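Local coordinates for ATP-dependent RNA helicase HrpB (Escherichia coli, PDB 6EUD), which hydrolyses ATP to ADP and phosphate as a DExH-box NTPase of the RNA helicase family and binds single-stranded RNA, at residues A[208-211]-A[217-220]; A[220-225]-A[229-234]; A[234-239]-A[243-248]. All blocks are in the same frame, centred on the assembly; numbering follows the deposited sequence.

Contact 1: A[208-211]-A[217-220]; sequences AEML and SLLL
Leu218 sets its side chain between Met210 and Leu211, two neighbouring residues near the end of helix 199-213, and so seats that helix on strand 217-221. This is a helix-to-strand step of the alpha/beta RecA-like fold, in the second of the two helicase domains, where the helix packs against the sheet just before the chain turns into the strand. Ser217, the first residue of the segment 217-220, turns its side chain from the helix, and its OG is hydrogen-bonded to the backbone N of Lys270 in strand 269-274; a small hydroxyl suits a place beside a neighbouring strand. Leu218 comes next and carries the contact across. Its CG stands anti to the backbone N (chi1 -173°), which carries the CD1 methyl out to the helix. A leucine suits the place because its delta methyl reaches both helix residues from the strand, and all three touching residues are buried. Leu219 touches Val272 and Ile287 of the neighbouring strands, while Leu220 returns to the helix earlier along it, touching Val203 and Thr207. On the helix, Met210 meets Leu218 with the first two carbons of its side chain, CB and CG, each 4.1 Å from CD1 of Leu218. The side chain of Leu211 crosses that of Leu218 at about a right angle, its CD2 methyl 4.1 Å from CB of Leu218 and 3.7 Å from CD1 of Leu218.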
ATOM      1  N   ALA A 208       5.291  22.654 -30.809  1.00 35.62           N
ATOM      2  CA  ALA A 208       5.449  23.678 -31.837  1.00 36.78           C
ATOM      3  C   ALA A 208       5.257  23.073 -33.212  1.00 40.42           C
ATOM      4  O   ALA A 208       4.761  23.738 -34.125  1.00 44.20           O
ATOM      5  CB  ALA A 208       6.825  24.351 -31.739  1.00 38.62           C
ATOM      6  N   GLU A 209       5.641  21.811 -33.361  1.00 36.74           N
ATOM      7  CA  GLU A 209       5.478  21.138 -34.630  1.00 34.07           C
ATOM      8  C   GLU A 209       4.006  20.821 -34.906  1.00 33.65           C
ATOM      9  O   GLU A 209       3.558  20.891 -36.046  1.00 39.82           O
ATOM     10  CB  GLU A 209       6.326  19.869 -34.666  1.00 38.01           C
ATOM     11  CG  GLU A 209       6.179  19.036 -35.949  1.00 46.29           C
ATOM     12  CD  GLU A 209       6.676  19.763 -37.213  1.00 56.89           C
ATOM     13  OE1 GLU A 209       7.332  20.828 -37.099  1.00 58.40           O
ATOM     14  OE2 GLU A 209       6.415  19.258 -38.326  1.00 63.88           O
ATOM     15  N   MET A 210       3.249  20.468 -33.874  1.00 31.13           N
ATOM     16  CA  MET A 210       1.815  20.282 -34.048  1.00 34.83           C
ATOM     17  C   MET A 210       1.097  21.579 -34.462  1.00 37.53           C
ATOM     18  O   MET A 210       0.200  21.571 -35.309  1.00 34.18           O
ATOM     19  CB  MET A 210       1.201  19.729 -32.773  1.00 38.92           C
ATOM     20  CG  MET A 210      -0.190  19.158 -33.007  1.00 45.56           C
ATOM     21  SD  MET A 210      -0.368  17.560 -32.304  1.00 91.99           S
ATOM     22  CE  MET A 210      -2.058  17.297 -32.669  1.00 46.39           C
ATOM     23  N   LEU A 211       1.521  22.684 -33.864  1.00 34.98           N
ATOM     24  CA  LEU A 211       0.983  23.995 -34.173  1.00 38.13           C
ATOM     25  C   LEU A 211       1.282  24.364 -35.615  1.00 39.03           C
ATOM     26  O   LEU A 211       0.516  25.064 -36.263  1.00 38.37           O
ATOM     27  CB  LEU A 211       1.572  25.048 -33.227  1.00 37.26           C
ATOM     28  CG  LEU A 211       1.176  24.896 -31.755  1.00 38.45           C
ATOM     29  CD1 LEU A 211       1.916  25.898 -30.873  1.00 42.62           C
ATOM     30  CD2 LEU A 211      -0.316  25.057 -31.608  1.00 36.92           C
ATOM     31  N   SER A 217      -6.706  25.524 -31.578  1.00 34.16           N
ATOM     32  CA  SER A 217      -6.107  25.688 -30.262  1.00 30.87           C
ATOM     33  C   SER A 217      -5.785  24.325 -29.695  1.00 30.96           C
ATOM     34  O   SER A 217      -6.384  23.311 -30.080  1.00 29.86           O
ATOM     35  CB  SER A 217      -7.017  26.463 -29.311  1.00 33.70           C
ATOM     36  OG  SER A 217      -7.031  27.836 -29.659  1.00 37.00           O
ATOM     37  N   LEU A 218      -4.838  24.324 -28.764  1.00 31.51           N
ATOM     38  CA  LEU A 218      -4.162  23.120 -28.359  1.00 29.81           C
ATOM     39  C   LEU A 218      -4.137  23.010 -26.845  1.00 33.28           C
ATOM     40  O   LEU A 218      -3.815  23.983 -26.156  1.00 34.44           O
ATOM     41  CB  LEU A 218      -2.735  23.111 -28.927  1.00 29.82           C
ATOM     42  CG  LEU A 218      -1.842  21.875 -28.787  1.00 24.75           C
ATOM     43  CD1 LEU A 218      -0.772  21.847 -29.909  1.00 28.04           C
ATOM     44  CD2 LEU A 218      -1.181  21.884 -27.426  1.00 24.45           C
ATOM     45  N   LEU A 219      -4.450  21.812 -26.347  1.00 31.78           N
ATOM     46  CA  LEU A 219      -4.411  21.511 -24.919  1.00 30.59           C
ATOM     47  C   LEU A 219      -3.268  20.534 -24.625  1.00 32.55           C
ATOM     48  O   LEU A 219      -3.220  19.411 -25.150  1.00 33.04           O
ATOM     49  CB  LEU A 219      -5.746  20.920 -24.436  1.00 28.46           C
ATOM     50  CG  LEU A 219      -5.846  20.485 -22.961  1.00 30.76           C
ATOM     51  CD1 LEU A 219      -5.584  21.638 -21.950  1.00 25.23           C
ATOM     52  CD2 LEU A 219      -7.215  19.854 -22.711  1.00 29.68           C
ATOM     53  N   LEU A 220      -2.352  20.977 -23.782  1.00 31.85           N
ATOM     54  CA  LEU A 220      -1.154  20.217 -23.459  1.00 31.05           C
ATOM     55  C   LEU A 220      -1.215  19.712 -22.018  1.00 31.03           C
ATOM     56  O   LEU A 220      -1.250  20.521 -21.092  1.00 34.14           O
ATOM     57  CB  LEU A 220       0.082  21.096 -23.675  1.00 28.76           C
ATOM     58  CG  LEU A 220       1.441  20.617 -23.183  1.00 32.60           C
ATOM     59  CD1 LEU A 220       1.808  19.253 -23.773  1.00 29.26           C
ATOM     60  CD2 LEU A 220       2.505  21.677 -23.525  1.00 34.33           C
TER

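Contact 2: A[220-225]-A[229-234]; sequences LFLPGV and QRVQEQ
Val231 meets Leu220 and Leu222 from the inner face of helix 225-236, and its short side chain divides the work between its branches. CB comes first, already 4.0 Å from CD1 of Leu222. From there CG1, anti to the backbone N of Val231 (chi1 165°), runs to the strand side and ends 3.8 Å from CD2 of Leu220. The second branch, CG2, meets Leu222 tip to tip, 3.9 Å from its CD1. A valine suits this place because its two methyls, set directly on CB, reach separate leucines without a long chain between the layers; all three residues are buried and wholly aliphatic. Leu273 of strand 269-274 also touches Val231, and Val203 and Phe199 of helix 199-213 lie beside Leu220 and Leu222. This is the first half of a beta-alpha-beta crossover in the RecA-like fold: the chain leaves strand 217-221, turns through Pro223 and Gly224, and enters helix 225-236, with Gly224 as its N-cap. The helix opens with Val225, whose O accepts a hydrogen bond from N of Gln229, 2.9 Å away with an N-H...O angle of 155°. Farther out, the side chain of Gln229 also packs on Val225. CG of Gln229 stands 3.2 Å from O of Val225, and the extended chain beyond it brings NE2 to 3.5 Å from CG1 of Val225. That is an amide resting against a methyl, suited to the surface, where glutamine can face solvent while its aliphatic stem covers the helix start.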
ATOM      1  N   LEU A 220      -2.352  20.977 -23.782  1.00 31.85           N
ATOM      2  CA  LEU A 220      -1.154  20.217 -23.459  1.00 31.05           C
ATOM      3  C   LEU A 220      -1.215  19.712 -22.018  1.00 31.03           C
ATOM      4  O   LEU A 220      -1.250  20.521 -21.092  1.00 34.14           O
ATOM      5  CB  LEU A 220       0.082  21.096 -23.675  1.00 28.76           C
ATOM      6  CG  LEU A 220       1.441  20.617 -23.183  1.00 32.60           C
ATOM      7  CD1 LEU A 220       1.808  19.253 -23.773  1.00 29.26           C
ATOM      8  CD2 LEU A 220       2.505  21.677 -23.525  1.00 34.33           C
ATOM      9  N   PHE A 221      -1.236  18.393 -21.835  1.00 27.28           N
ATOM     10  CA  PHE A 221      -1.259  17.802 -20.495  1.00 29.90           C
ATOM     11  C   PHE A 221       0.151  17.563 -20.001  1.00 32.00           C
ATOM     12  O   PHE A 221       0.934  16.941 -20.696  1.00 31.66           O
ATOM     13  CB  PHE A 221      -2.047  16.479 -20.475  1.00 29.33           C
ATOM     14  CG  PHE A 221      -3.555  16.652 -20.661  1.00 30.83           C
ATOM     15  CD1 PHE A 221      -4.164  16.401 -21.899  1.00 28.50           C
ATOM     16  CD2 PHE A 221      -4.362  17.061 -19.599  1.00 30.95           C
ATOM     17  CE1 PHE A 221      -5.553  16.550 -22.073  1.00 27.07           C
ATOM     18  CE2 PHE A 221      -5.750  17.215 -19.760  1.00 27.15           C
ATOM     19  CZ  PHE A 221      -6.347  16.957 -20.997  1.00 24.31           C
ATOM     20  N   LEU A 222       0.460  18.065 -18.802  1.00 32.92           N
ATOM     21  CA  LEU A 222       1.773  17.913 -18.174  1.00 29.64           C
ATOM     22  C   LEU A 222       1.618  17.381 -16.741  1.00 33.51           C
ATOM     23  O   LEU A 222       0.518  17.429 -16.182  1.00 35.07           O
ATOM     24  CB  LEU A 222       2.503  19.258 -18.197  1.00 29.51           C
ATOM     25  CG  LEU A 222       2.842  19.635 -19.636  1.00 24.80           C
ATOM     26  CD1 LEU A 222       3.398  21.044 -19.772  1.00 24.64           C
ATOM     27  CD2 LEU A 222       3.820  18.585 -20.182  1.00 24.03           C
ATOM     28  N   PRO A 223       2.712  16.868 -16.134  1.00 34.62           N
ATOM     29  CA  PRO A 223       2.569  16.258 -14.800  1.00 35.50           C
ATOM     30  C   PRO A 223       2.296  17.255 -13.660  1.00 42.11           C
ATOM     31  O   PRO A 223       1.562  16.918 -12.731  1.00 49.87           O
ATOM     32  CB  PRO A 223       3.926  15.578 -14.576  1.00 33.71           C
ATOM     33  CG  PRO A 223       4.553  15.457 -15.961  1.00 27.76           C
ATOM     34  CD  PRO A 223       4.066  16.663 -16.689  1.00 31.43           C
ATOM     35  N   GLY A 224       2.892  18.441 -13.711  1.00 36.45           N
ATOM     36  CA  GLY A 224       2.691  19.415 -12.661  1.00 34.42           C
ATOM     37  C   GLY A 224       3.118  20.828 -13.006  1.00 40.00           C
ATOM     38  O   GLY A 224       3.605  21.101 -14.110  1.00 42.45           O
ATOM     39  N   VAL A 225       2.948  21.724 -12.035  1.00 37.46           N
ATOM     40  CA  VAL A 225       3.216  23.141 -12.206  1.00 32.79           C
ATOM     41  C   VAL A 225       4.628  23.447 -12.685  1.00 28.79           C
ATOM     42  O   VAL A 225       4.833  24.246 -13.611  1.00 33.48           O
ATOM     43  CB  VAL A 225       2.964  23.888 -10.898  1.00 41.65           C
ATOM     44  CG1 VAL A 225       3.298  25.392 -11.054  1.00 42.91           C
ATOM     45  CG2 VAL A 225       1.512  23.706 -10.478  1.00 43.80           C
ATOM     46  N   GLN A 229       5.636  25.372 -16.158  1.00 36.47           N
ATOM     47  CA  GLN A 229       6.448  26.586 -16.250  1.00 33.48           C
ATOM     48  C   GLN A 229       7.609  26.407 -17.219  1.00 33.47           C
ATOM     49  O   GLN A 229       7.859  27.261 -18.085  1.00 38.41           O
ATOM     50  CB  GLN A 229       6.975  26.977 -14.876  1.00 38.45           C
ATOM     51  CG  GLN A 229       5.903  27.234 -13.858  1.00 52.55           C
ATOM     52  CD  GLN A 229       6.472  27.636 -12.512  1.00 64.75           C
ATOM     53  OE1 GLN A 229       7.685  27.626 -12.316  1.00 70.89           O
ATOM     54  NE2 GLN A 229       5.595  28.004 -11.580  1.00 69.73           N
ATOM     55  N   ARG A 230       8.313  25.285 -17.095  1.00 30.22           N
ATOM     56  CA  ARG A 230       9.497  25.055 -17.918  1.00 31.09           C
ATOM     57  C   ARG A 230       9.166  24.865 -19.400  1.00 33.01           C
ATOM     58  O   ARG A 230       9.893  25.388 -20.261  1.00 34.04           O
ATOM     59  CB  ARG A 230      10.295  23.859 -17.382  1.00 27.42           C
ATOM     60  CG  ARG A 230      11.068  24.201 -16.111  1.00 31.54           C
ATOM     61  CD  ARG A 230      11.953  23.063 -15.637  1.00 33.22           C
ATOM     62  NE  ARG A 230      11.157  21.943 -15.149  1.00 34.84           N
ATOM     63  CZ  ARG A 230      10.652  21.864 -13.926  1.00 40.28           C
ATOM     64  NH1 ARG A 230      10.842  22.847 -13.060  1.00 40.92           N
ATOM     65  NH2 ARG A 230       9.952  20.799 -13.572  1.00 43.25           N
ATOM     66  N   VAL A 231       8.088  24.133 -19.699  1.00 31.04           N
ATOM     67  CA  VAL A 231       7.709  23.921 -21.084  1.00 30.88           C
ATOM     68  C   VAL A 231       7.238  25.250 -21.662  1.00 34.13           C
ATOM     69  O   VAL A 231       7.502  25.567 -22.831  1.00 32.31           O
ATOM     70  CB  VAL A 231       6.601  22.854 -21.238  1.00 30.52           C
ATOM     71  CG1 VAL A 231       5.984  22.923 -22.629  1.00 25.77           C
ATOM     72  CG2 VAL A 231       7.140  21.467 -20.938  1.00 23.26           C
ATOM     73  N   GLN A 232       6.564  26.034 -20.828  1.00 36.63           N
ATOM     74  CA  GLN A 232       6.076  27.334 -21.255  1.00 43.18           C
ATOM     75  C   GLN A 232       7.229  28.217 -21.743  1.00 45.71           C
ATOM     76  O   GLN A 232       7.142  28.835 -22.810  1.00 42.59           O
ATOM     77  CB  GLN A 232       5.312  28.032 -20.124  1.00 44.25           C
ATOM     78  CG  GLN A 232       4.733  29.379 -20.553  1.00 50.83           C
ATOM     79  CD  GLN A 232       3.799  29.971 -19.520  1.00 52.21           C
ATOM     80  OE1 GLN A 232       3.685  29.456 -18.413  1.00 54.19           O
ATOM     81  NE2 GLN A 232       3.127  31.055 -19.875  1.00 50.61           N
ATOM     82  N   GLU A 233       8.307  28.260 -20.965  1.00 48.08           N
ATOM     83  CA  GLU A 233       9.483  29.023 -21.351  1.00 54.80           C
ATOM     84  C   GLU A 233      10.089  28.496 -22.657  1.00 47.78           C
ATOM     85  O   GLU A 233      10.461  29.288 -23.524  1.00 48.29           O
ATOM     86  CB  GLU A 233      10.525  28.999 -20.235  1.00 70.88           C
ATOM     87  CG  GLU A 233      11.834  29.644 -20.622  1.00 89.95           C
ATOM     88  CD  GLU A 233      12.689  29.970 -19.420  1.00108.13           C
ATOM     89  OE1 GLU A 233      12.221  29.734 -18.286  1.00118.30           O
ATOM     90  OE2 GLU A 233      13.823  30.465 -19.609  1.00117.97           O
ATOM     91  N   GLN A 234      10.176  27.172 -22.805  1.00 38.95           N
ATOM     92  CA  GLN A 234      10.748  26.592 -24.018  1.00 37.88           C
ATOM     93  C   GLN A 234       9.845  26.828 -25.212  1.00 39.29           C
ATOM     94  O   GLN A 234      10.316  27.007 -26.333  1.00 43.46           O
ATOM     95  CB  GLN A 234      11.009  25.093 -23.846  1.00 38.07           C
ATOM     96  CG  GLN A 234      12.067  24.800 -22.807  1.00 41.04           C
ATOM     97  CD  GLN A 234      13.329  25.627 -23.044  1.00 46.24           C
ATOM     98  OE1 GLN A 234      13.794  25.753 -24.177  1.00 49.36           O
ATOM     99  NE2 GLN A 234      13.867  26.214 -21.982  1.00 45.55           N
TER

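Contact 3: A[234-239]-A[243-248]; sequences QLASRI and VLLCPL
Ile239 and Leu245 reach toward each other tip to tip, with CD1 of Ile239 3.7 Å from CG of Leu245, where the chain leaves helix 225-236 and comes round into strand 243-248. Apolar packing carries the contact between the two segments. The same CD1 methyl of Ile239 meets the fork of Leu245, about equally far from its CD1 and CD2 methyls, and also reaches CG1 of Val243, 3.9 Å away. It gets there because CG1 of Ile239 lies between the backbone N and the carbonyl carbon (chi1 55°), which places CG1, and CD1 beyond it, over the strand. Leu245 spreads over the helix end as well: its CD2 is 4.0 Å from CD2 of Leu235, and its CD1 is 4.4 Å from CB of Ala236, where a small residue lets the leucine come close to the backbone. Were Leu245 replaced by an alanine, a gap would probably open between helix and strand, leaving the CD1 methyl of Ile239 and the CD2 methyl of Leu235 without this partner. The strand completes the beta-alpha-beta crossover of the RecA-like domain and pairs in parallel with strand 269-274, whose Val271 touches Leu235, Val243 and Leu245. The side-chain hydrogen bonds lie within 234-239 and fix the helix exit. NH1 of Arg238 donates to O of Gln234 at 2.6 Å, in the guanidinium plane though tilted from the carbonyl plane, and to OE1 of Gln234 at 3.1 Å. A long side chain ending in a flat, multiply donating group grips both oxygens of one residue, and its positive charge near the C-terminal end of a helix is likely to be favourable. OG of Ser237 adds a weak bond to O of Gln234, while N of Arg238 bonds to O of Leu235.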
ATOM      1  N   GLN A 234      10.176  27.172 -22.805  1.00 38.95           N
ATOM      2  CA  GLN A 234      10.748  26.592 -24.018  1.00 37.88           C
ATOM      3  C   GLN A 234       9.845  26.828 -25.212  1.00 39.29           C
ATOM      4  O   GLN A 234      10.316  27.007 -26.333  1.00 43.46           O
ATOM      5  CB  GLN A 234      11.009  25.093 -23.846  1.00 38.07           C
ATOM      6  CG  GLN A 234      12.067  24.800 -22.807  1.00 41.04           C
ATOM      7  CD  GLN A 234      13.329  25.627 -23.044  1.00 46.24           C
ATOM      8  OE1 GLN A 234      13.794  25.753 -24.177  1.00 49.36           O
ATOM      9  NE2 GLN A 234      13.867  26.214 -21.982  1.00 45.55           N
ATOM     10  N   LEU A 235       8.541  26.827 -24.963  1.00 38.58           N
ATOM     11  CA  LEU A 235       7.550  27.022 -26.012  1.00 40.29           C
ATOM     12  C   LEU A 235       7.630  28.455 -26.552  1.00 41.79           C
ATOM     13  O   LEU A 235       7.556  28.695 -27.754  1.00 45.08           O
ATOM     14  CB  LEU A 235       6.164  26.705 -25.453  1.00 38.63           C
ATOM     15  CG  LEU A 235       5.113  26.037 -26.327  1.00 40.17           C
ATOM     16  CD1 LEU A 235       5.749  25.005 -27.218  1.00 38.13           C
ATOM     17  CD2 LEU A 235       4.077  25.394 -25.414  1.00 34.17           C
ATOM     18  N   ALA A 236       7.841  29.391 -25.638  1.00 41.36           N
ATOM     19  CA  ALA A 236       7.879  30.825 -25.919  1.00 43.29           C
ATOM     20  C   ALA A 236       8.819  31.266 -27.060  1.00 47.96           C
ATOM     21  O   ALA A 236       8.555  32.263 -27.741  1.00 51.71           O
ATOM     22  CB  ALA A 236       8.242  31.557 -24.636  1.00 38.75           C
ATOM     23  N   SER A 237       9.900  30.524 -27.274  1.00 45.94           N
ATOM     24  CA  SER A 237      10.883  30.851 -28.308  1.00 47.15           C
ATOM     25  C   SER A 237      10.648  30.097 -29.625  1.00 50.42           C
ATOM     26  O   SER A 237      11.343  30.314 -30.616  1.00 47.77           O
ATOM     27  CB  SER A 237      12.278  30.531 -27.795  1.00 46.05           C
ATOM     28  OG  SER A 237      12.373  29.143 -27.492  1.00 46.91           O
ATOM     29  N   ARG A 238       9.671  29.195 -29.620  1.00 50.90           N
ATOM     30  CA  ARG A 238       9.444  28.318 -30.755  1.00 50.22           C
ATOM     31  C   ARG A 238       8.074  28.537 -31.405  1.00 50.95           C
ATOM     32  O   ARG A 238       7.718  27.835 -32.362  1.00 51.92           O
ATOM     33  CB  ARG A 238       9.592  26.846 -30.327  1.00 48.24           C
ATOM     34  CG  ARG A 238      10.993  26.434 -29.878  1.00 48.33           C
ATOM     35  CD  ARG A 238      10.984  25.018 -29.295  1.00 49.17           C
ATOM     36  NE  ARG A 238      12.317  24.513 -28.974  1.00 51.55           N
ATOM     37  CZ  ARG A 238      12.989  24.835 -27.868  1.00 53.16           C
ATOM     38  NH1 ARG A 238      12.469  25.690 -26.995  1.00 52.70           N
ATOM     39  NH2 ARG A 238      14.194  24.325 -27.638  1.00 53.80           N
ATOM     40  N   ILE A 239       7.310  29.500 -30.897  1.00 50.92           N
ATOM     41  CA  ILE A 239       5.963  29.733 -31.413  1.00 55.24           C
ATOM     42  C   ILE A 239       5.838  31.037 -32.172  1.00 56.73           C
ATOM     43  O   ILE A 239       6.623  31.956 -31.974  1.00 59.39           O
ATOM     44  CB  ILE A 239       4.905  29.754 -30.285  1.00 56.33           C
ATOM     45  CG1 ILE A 239       5.295  30.783 -29.225  1.00 59.72           C
ATOM     46  CG2 ILE A 239       4.715  28.373 -29.691  1.00 52.82           C
ATOM     47  CD1 ILE A 239       4.265  30.956 -28.141  1.00 63.35           C
ATOM     48  N   VAL A 243       0.311  32.889 -31.338  1.00 53.53           N
ATOM     49  CA  VAL A 243       0.075  31.878 -30.315  1.00 49.30           C
ATOM     50  C   VAL A 243       0.142  32.469 -28.915  1.00 49.84           C
ATOM     51  O   VAL A 243       1.166  33.000 -28.492  1.00 51.76           O
ATOM     52  CB  VAL A 243       1.074  30.713 -30.406  1.00 45.53           C
ATOM     53  CG1 VAL A 243       0.799  29.715 -29.307  1.00 47.34           C
ATOM     54  CG2 VAL A 243       0.976  30.036 -31.753  1.00 46.64           C
ATOM     55  N   LEU A 244      -0.975  32.357 -28.212  1.00 48.78           N
ATOM     56  CA  LEU A 244      -1.114  32.805 -26.839  1.00 50.60           C
ATOM     57  C   LEU A 244      -0.936  31.640 -25.855  1.00 48.88           C
ATOM     58  O   LEU A 244      -1.686  30.661 -25.885  1.00 45.58           O
ATOM     59  CB  LEU A 244      -2.483  33.461 -26.665  1.00 57.84           C
ATOM     60  CG  LEU A 244      -2.891  34.015 -25.312  1.00 62.05           C
ATOM     61  CD1 LEU A 244      -1.902  35.074 -24.897  1.00 66.16           C
ATOM     62  CD2 LEU A 244      -4.282  34.599 -25.441  1.00 62.09           C
ATOM     63  N   LEU A 245       0.069  31.749 -24.989  1.00 48.79           N
ATOM     64  CA  LEU A 245       0.334  30.726 -23.988  1.00 44.66           C
ATOM     65  C   LEU A 245      -0.457  30.941 -22.711  1.00 45.80           C
ATOM     66  O   LEU A 245      -0.400  32.008 -22.105  1.00 48.63           O
ATOM     67  CB  LEU A 245       1.824  30.671 -23.665  1.00 42.71           C
ATOM     68  CG  LEU A 245       2.715  30.227 -24.822  1.00 48.90           C
ATOM     69  CD1 LEU A 245       4.159  30.039 -24.357  1.00 49.96           C
ATOM     70  CD2 LEU A 245       2.180  28.948 -25.460  1.00 48.27           C
ATOM     71  N   CYS A 246      -1.164  29.897 -22.289  1.00 44.20           N
ATOM     72  CA  CYS A 246      -2.061  29.969 -21.141  1.00 41.06           C
ATOM     73  C   CYS A 246      -1.866  28.828 -20.177  1.00 42.51           C
ATOM     74  O   CYS A 246      -2.503  27.791 -20.327  1.00 46.55           O
ATOM     75  CB  CYS A 246      -3.520  29.963 -21.598  1.00 40.43           C
ATOM     76  SG  CYS A 246      -3.879  31.147 -22.884  1.00 48.73           S
ATOM     77  N   PRO A 247      -0.999  29.012 -19.174  1.00 44.71           N
ATOM     78  CA  PRO A 247      -0.871  28.021 -18.096  1.00 43.63           C
ATOM     79  C   PRO A 247      -2.176  27.871 -17.329  1.00 43.68           C
ATOM     80  O   PRO A 247      -2.989  28.774 -17.331  1.00 48.81           O
ATOM     81  CB  PRO A 247       0.227  28.604 -17.203  1.00 43.31           C
ATOM     82  CG  PRO A 247       0.259  30.066 -17.557  1.00 44.39           C
ATOM     83  CD  PRO A 247      -0.067  30.137 -19.007  1.00 44.38           C
ATOM     84  N   LEU A 248      -2.375  26.731 -16.693  1.00 50.06           N
ATOM     85  CA  LEU A 248      -3.597  26.480 -15.952  1.00 56.46           C
ATOM     86  C   LEU A 248      -3.321  25.598 -14.747  1.00 62.72           C
ATOM     87  O   LEU A 248      -3.236  24.366 -14.852  1.00 58.95           O
ATOM     88  CB  LEU A 248      -4.658  25.837 -16.842  1.00 57.80           C
ATOM     89  CG  LEU A 248      -6.037  25.763 -16.192  1.00 57.91           C
ATOM     90  CD1 LEU A 248      -6.476  27.148 -15.843  1.00 61.00           C
ATOM     91  CD2 LEU A 248      -7.035  25.133 -17.112  1.00 57.73           C
TER

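In the fold
The three contacts follow one run of chain, helix 199-213, strand 217-221, helix 225-236 and strand 243-248, all within the helicase C-terminal domain. Contacts 1 and 2 share Leu220, with centres about 13 Å apart; contacts 2 and 3 share Gln234, with centres about 9 Å apart. Contacts 1 and 3, their centres also about 9 Å apart, touch directly, CD1 of Leu211 lying 3.9 Å from CG2 of Ile239, so the end of helix 199-213 packs on the loop after helix 225-236, above the same sheet. All lie away from the predicted ATP-binding residues and DEFH box, in the other helicase domain. A bound 1,2-ethanediol, probably from crystallisation, sits about 5 Å from the side chain of Met210.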